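Local structure of malonyl CoA reductase (malonate semialdehyde-forming) (Sulfolobus tokodaii, 2EP5) at residues I258-I261 and K262-L265; K210-T213 and K214-K218. The protein probably catalyses the reversible, NADPH-dependent reduction of malonyl-CoA to malonate semialdehyde. One frame throughout, in Å; residues are numbered along the deposited sequence.

Interaction 1: residues I258-I261 and K262-L265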
ATOM      1  N   ILE A 258      21.292  31.356   5.903  1.00 34.64           N
ATOM      2  CA  ILE A 258      20.403  30.438   5.209  1.00 34.60           C
ATOM      3  C   ILE A 258      20.453  30.521   3.679  1.00 34.20           C
ATOM      4  O   ILE A 258      20.545  29.496   3.008  1.00 35.01           O
ATOM      5  CB  ILE A 258      18.951  30.634   5.690  1.00 34.95           C
ATOM      6  CG1 ILE A 258      18.152  29.358   5.459  1.00 34.03           C
ATOM      7  CG2 ILE A 258      18.313  31.822   4.991  1.00 38.11           C
ATOM      8  CD1 ILE A 258      18.515  28.252   6.426  1.00 35.27           C
ATOM      9  N   GLU A 259      20.406  31.734   3.132  1.00 32.86           N
ATOM     10  CA  GLU A 259      20.429  31.916   1.689  1.00 33.90           C
ATOM     11  C   GLU A 259      21.756  31.509   1.054  1.00 33.97           C
ATOM     12  O   GLU A 259      21.780  30.971  -0.053  1.00 34.31           O
ATOM     13  CB  GLU A 259      20.101  33.371   1.325  1.00 35.32           C
ATOM     14  CG  GLU A 259      18.681  33.816   1.690  1.00 38.19           C
ATOM     15  CD  GLU A 259      17.595  32.955   1.047  1.00 41.69           C
ATOM     16  OE1 GLU A 259      17.546  32.878  -0.201  1.00 42.25           O
ATOM     17  OE2 GLU A 259      16.790  32.352   1.791  1.00 42.34           O
ATOM     18  N   GLU A 260      22.863  31.768   1.741  1.00 35.18           N
ATOM     19  CA  GLU A 260      24.162  31.391   1.195  1.00 35.88           C
ATOM     20  C   GLU A 260      24.241  29.866   1.120  1.00 33.92           C
ATOM     21  O   GLU A 260      24.812  29.308   0.183  1.00 32.35           O
ATOM     22  CB  GLU A 260      25.300  31.930   2.067  1.00 39.00           C
ATOM     23  CG  GLU A 260      26.687  31.655   1.488  1.00 44.95           C
ATOM     24  CD  GLU A 260      26.995  32.494   0.248  1.00 49.28           C
ATOM     25  OE1 GLU A 260      26.116  32.622  -0.634  1.00 51.29           O
ATOM     26  OE2 GLU A 260      28.126  33.022   0.150  1.00 51.48           O
ATOM     27  N   ILE A 261      23.658  29.201   2.115  1.00 32.99           N
ATOM     28  CA  ILE A 261      23.638  27.744   2.162  1.00 33.25           C
ATOM     29  C   ILE A 261      22.871  27.180   0.959  1.00 32.43           C
ATOM     30  O   ILE A 261      23.347  26.270   0.282  1.00 30.58           O
ATOM     31  CB  ILE A 261      23.002  27.242   3.490  1.00 33.56           C
ATOM     32  CG1 ILE A 261      24.018  27.390   4.626  1.00 32.80           C
ATOM     33  CG2 ILE A 261      22.544  25.790   3.357  1.00 32.03           C
ATOM     34  CD1 ILE A 261      23.503  26.944   5.970  1.00 32.82           C
ATOM     35  N   LYS A 262      21.688  27.725   0.694  1.00 32.17           N
ATOM     36  CA  LYS A 262      20.897  27.266  -0.441  1.00 33.74           C
ATOM     37  C   LYS A 262      21.712  27.466  -1.717  1.00 32.49           C
ATOM     38  O   LYS A 262      21.735  26.607  -2.602  1.00 30.54           O
ATOM     39  CB  LYS A 262      19.586  28.053  -0.538  1.00 34.90           C
ATOM     40  CG  LYS A 262      18.599  27.781   0.586  1.00 38.42           C
ATOM     41  CD  LYS A 262      17.371  28.665   0.447  1.00 39.55           C
ATOM     42  CE  LYS A 262      16.391  28.449   1.583  1.00 42.46           C
ATOM     43  NZ  LYS A 262      15.288  29.464   1.559  1.00 44.48           N
ATOM     44  N   LYS A 263      22.384  28.607  -1.797  1.00 31.43           N
ATOM     45  CA  LYS A 263      23.205  28.922  -2.954  1.00 33.09           C
ATOM     46  C   LYS A 263      24.368  27.937  -3.095  1.00 31.69           C
ATOM     47  O   LYS A 263      24.635  27.431  -4.186  1.00 31.80           O
ATOM     48  CB  LYS A 263      23.748  30.349  -2.837  1.00 35.23           C
ATOM     49  CG  LYS A 263      24.618  30.787  -4.012  1.00 40.14           C
ATOM     50  CD  LYS A 263      25.311  32.134  -3.752  1.00 43.17           C
ATOM     51  CE  LYS A 263      24.311  33.273  -3.569  1.00 44.20           C
ATOM     52  NZ  LYS A 263      24.994  34.559  -3.228  1.00 44.24           N
ATOM     53  N   THR A 264      25.051  27.661  -1.988  1.00 29.91           N
ATOM     54  CA  THR A 264      26.192  26.751  -1.996  1.00 28.79           C
ATOM     55  C   THR A 264      25.812  25.346  -2.465  1.00 28.50           C
ATOM     56  O   THR A 264      26.544  24.723  -3.235  1.00 27.36           O
ATOM     57  CB  THR A 264      26.845  26.661  -0.583  1.00 30.01           C
ATOM     58  OG1 THR A 264      27.275  27.966  -0.168  1.00 27.16           O
ATOM     59  CG2 THR A 264      28.049  25.727  -0.605  1.00 25.86           C
ATOM     60  N   LEU A 265      24.665  24.857  -2.008  1.00 27.95           N
ATOM     61  CA  LEU A 265      24.199  23.524  -2.382  1.00 27.19           C
ATOM     62  C   LEU A 265      23.779  23.427  -3.847  1.00 28.29           C
ATOM     63  O   LEU A 265      24.092  22.446  -4.519  1.00 27.89           O
ATOM     64  CB  LEU A 265      23.021  23.106  -1.497  1.00 26.60           C
ATOM     65  CG  LEU A 265      23.223  23.050   0.019  1.00 26.22           C
ATOM     66  CD1 LEU A 265      21.888  22.780   0.684  1.00 27.32           C
ATOM     67  CD2 LEU A 265      24.232  21.969   0.382  1.00 26.37           C
TER
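Glu-259 and Lys-262 form one of two i to i+3 salt bridges on the short amphipathic helix 258-266, which lies against the mixed sheet of the dimerisation domain. In Lys-262, CG beside its own backbone N (chi1 -68°) aims the extended chain back toward the start of the helix, where NZ meets OE2 of Glu-259 at 3.3 Å, on the syn side of the carboxylate and somewhat out of its plane. Glu-259 folds at chi2 to bring that oxygen round. On the way, CE of Lys-262 passes 4.4 Å from CG1 of Ile-258.

The second pair is looser. Lys-263 bends at chi3, and its aliphatic chain also lies along the carboxylate of Glu-260, CD coming to 3.3 Å from OE1; the bond from NZ to that same oxygen is a weak one at 3.4 Å. The other flank is apolar: Ile-261 and Leu-265 point the same way side by side, CG2 to CD1 at 4.1 Å, and Leu-265 continues onto Ile-313, Ile-285 and Val-287 of the sheet.

Asn-257, just before the helix, caps its first turn as the N-cap: OD1 takes the N-H of Glu-260. At the other end of that residue, Glu-260 O is gripped twice by Thr-264, through N at 2.7 Å and through OG1 at 2.8 Å, the hydroxyl standing above the carbonyl plane.

Interaction 2: residues K210-T213 and K214-K218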
ATOM      1  N   LYS A 210      29.771   6.254  10.966  1.00 20.48           N
ATOM      2  CA  LYS A 210      31.186   6.014  10.715  1.00 22.73           C
ATOM      3  C   LYS A 210      31.616   6.353   9.292  1.00 22.79           C
ATOM      4  O   LYS A 210      32.584   7.092   9.087  1.00 23.01           O
ATOM      5  CB  LYS A 210      31.541   4.558  11.024  1.00 25.66           C
ATOM      6  CG  LYS A 210      31.349   4.176  12.483  1.00 28.86           C
ATOM      7  CD  LYS A 210      31.908   2.780  12.771  1.00 33.35           C
ATOM      8  CE  LYS A 210      31.589   2.339  14.201  1.00 34.94           C
ATOM      9  NZ  LYS A 210      31.970   3.389  15.196  1.00 34.89           N
ATOM     10  N   GLU A 211      30.900   5.816   8.308  1.00 22.47           N
ATOM     11  CA  GLU A 211      31.237   6.067   6.909  1.00 21.68           C
ATOM     12  C   GLU A 211      31.196   7.545   6.556  1.00 20.06           C
ATOM     13  O   GLU A 211      31.999   8.023   5.762  1.00 20.15           O
ATOM     14  CB  GLU A 211      30.303   5.279   5.990  1.00 20.99           C
ATOM     15  CG  GLU A 211      30.640   3.804   5.924  1.00 21.87           C
ATOM     16  CD  GLU A 211      29.671   3.018   5.056  1.00 23.18           C
ATOM     17  OE1 GLU A 211      29.270   3.532   3.992  1.00 20.31           O
ATOM     18  OE2 GLU A 211      29.323   1.883   5.433  1.00 23.06           O
ATOM     19  N   LEU A 212      30.262   8.272   7.152  1.00 20.13           N
ATOM     20  CA  LEU A 212      30.152   9.705   6.895  1.00 22.34           C
ATOM     21  C   LEU A 212      31.454  10.390   7.354  1.00 23.86           C
ATOM     22  O   LEU A 212      31.889  11.393   6.778  1.00 24.39           O
ATOM     23  CB  LEU A 212      28.941  10.260   7.653  1.00 21.31           C
ATOM     24  CG  LEU A 212      27.936  11.159   6.918  1.00 21.69           C
ATOM     25  CD1 LEU A 212      27.596  10.599   5.557  1.00 19.01           C
ATOM     26  CD2 LEU A 212      26.689  11.300   7.773  1.00 16.42           C
ATOM     27  N   THR A 213      32.077   9.823   8.387  1.00 22.52           N
ATOM     28  CA  THR A 213      33.333  10.342   8.932  1.00 21.90           C
ATOM     29  C   THR A 213      34.491  10.224   7.929  1.00 21.76           C
ATOM     30  O   THR A 213      35.353  11.109   7.841  1.00 20.86           O
ATOM     31  CB  THR A 213      33.705   9.587  10.231  1.00 21.77           C
ATOM     32  OG1 THR A 213      32.955  10.127  11.327  1.00 21.94           O
ATOM     33  CG2 THR A 213      35.165   9.702  10.518  1.00 20.58           C
ATOM     34  N   LYS A 214      34.506   9.133   7.169  1.00 19.96           N
ATOM     35  CA  LYS A 214      35.552   8.917   6.178  1.00 18.96           C
ATOM     36  C   LYS A 214      35.264   9.658   4.874  1.00 19.66           C
ATOM     37  O   LYS A 214      36.169  10.204   4.253  1.00 19.20           O
ATOM     38  CB  LYS A 214      35.706   7.426   5.898  1.00 17.66           C
ATOM     39  CG  LYS A 214      36.902   7.082   5.032  1.00 18.40           C
ATOM     40  CD  LYS A 214      37.060   5.572   4.929  1.00 16.90           C
ATOM     41  CE  LYS A 214      38.287   5.193   4.125  1.00 16.69           C
ATOM     42  NZ  LYS A 214      38.484   3.722   4.142  1.00 15.92           N
ATOM     43  N   LEU A 215      34.002   9.675   4.459  1.00 22.38           N
ATOM     44  CA  LEU A 215      33.619  10.364   3.228  1.00 23.00           C
ATOM     45  C   LEU A 215      33.944  11.849   3.288  1.00 24.49           C
ATOM     46  O   LEU A 215      34.333  12.451   2.282  1.00 25.09           O
ATOM     47  CB  LEU A 215      32.125  10.187   2.972  1.00 21.19           C
ATOM     48  CG  LEU A 215      31.718   8.759   2.615  1.00 23.13           C
ATOM     49  CD1 LEU A 215      30.200   8.635   2.650  1.00 19.43           C
ATOM     50  CD2 LEU A 215      32.287   8.392   1.240  1.00 18.31           C
ATOM     51  N   ASN A 216      33.792  12.436   4.473  1.00 23.47           N
ATOM     52  CA  ASN A 216      34.052  13.857   4.660  1.00 25.32           C
ATOM     53  C   ASN A 216      35.444  14.133   5.196  1.00 25.92           C
ATOM     54  O   ASN A 216      35.765  15.267   5.537  1.00 25.66           O
ATOM     55  CB  ASN A 216      33.017  14.448   5.615  1.00 26.91           C
ATOM     56  CG  ASN A 216      31.613  14.378   5.059  1.00 26.71           C
ATOM     57  OD1 ASN A 216      31.279  15.080   4.105  1.00 28.48           O
ATOM     58  ND2 ASN A 216      30.785  13.517   5.642  1.00 25.29           N
ATOM     59  N   GLY A 217      36.264  13.089   5.263  1.00 27.35           N
ATOM     60  CA  GLY A 217      37.613  13.230   5.770  1.00 26.59           C
ATOM     61  C   GLY A 217      38.523  13.974   4.822  1.00 27.99           C
ATOM     62  O   GLY A 217      38.151  14.268   3.684  1.00 28.28           O
ATOM     63  N   LYS A 218      39.731  14.265   5.291  1.00 28.43           N
ATOM     64  CA  LYS A 218      40.706  14.994   4.499  1.00 30.84           C
ATOM     65  C   LYS A 218      41.957  14.161   4.291  1.00 31.10           C
ATOM     66  O   LYS A 218      42.425  13.490   5.208  1.00 29.67           O
ATOM     67  CB  LYS A 218      41.074  16.295   5.213  1.00 33.57           C
ATOM     68  CG  LYS A 218      41.963  17.241   4.423  1.00 36.84           C
ATOM     69  CD  LYS A 218      42.463  18.364   5.329  1.00 40.81           C
ATOM     70  CE  LYS A 218      43.114  19.498   4.548  1.00 42.08           C
ATOM     71  NZ  LYS A 218      42.116  20.262   3.741  1.00 43.71           N
TER
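Leu-212 and Asn-216 meet where helix 204-215 ends, a C-terminal turn closed by an asparagine that leaves helical geometry and folds its amide back onto the last turn.

Among the backbone bonds, Leu-215 N to Glu-211 O is straight (2.9 Å, 168°). Lys-214 N, by contrast, divides itself weakly between the carbonyls of Lys-210 and Glu-211. Past the helix, Gly-217 N turns back to Lys-214 O at 3.1 Å.

The apolar contact is light: CD1 of Leu-212 and CD1 of Leu-215 come to 4.4 Å.

The buried charged groups find their partners beyond the two segments. Glu-211 binds Asn-150 N and Arg-112, its side chain about 8 Å from that of the predicted nucleophile Cys-151, and Lys-214 sends a fully extended chain to the carbonyls of Arg-112, Asp-114 and Val-117.

Side chain meets backbone at Asn-216, whose CG sits beside its own N (chi1 -64°), placing the amide next to the carbonyl of Leu-212. The two side chains run alongside each other, CG of Leu-212 3.9 Å from ND2 of Asn-216, and both rest on Ile-160 of helix 151-160. Without the amide, as with an alanine here, the Leu-212 carbonyl is likely to keep just the backbone N-H, the helix end less firmly pinned. In the model Leu-212 O takes N of Asn-216 at 3.2 Å and ND2 at 2.6 Å, from opposite faces of its plane.

Coming from the N terminus, the chain passes through the strands of the parallel sheet and helix 151-160 before reaching interaction 2, at the end of helix 204-215, where it turns into the small hairpin 218-219/224-225. It then runs through strands 230-237 and 244-251 of the mixed sheet to interaction 1, on helix 258-266. Neither contact closes a long loop: interaction 1 joins successive turns of one helix, interaction 2 its last turn and the exit from it. The two follow in series, neither nested nor crossed, and do not touch. Interaction 2 packs inside, near helix 151-160 and the predicted active site; interaction 1 lies farther out, against strands 308-316 and 285-287.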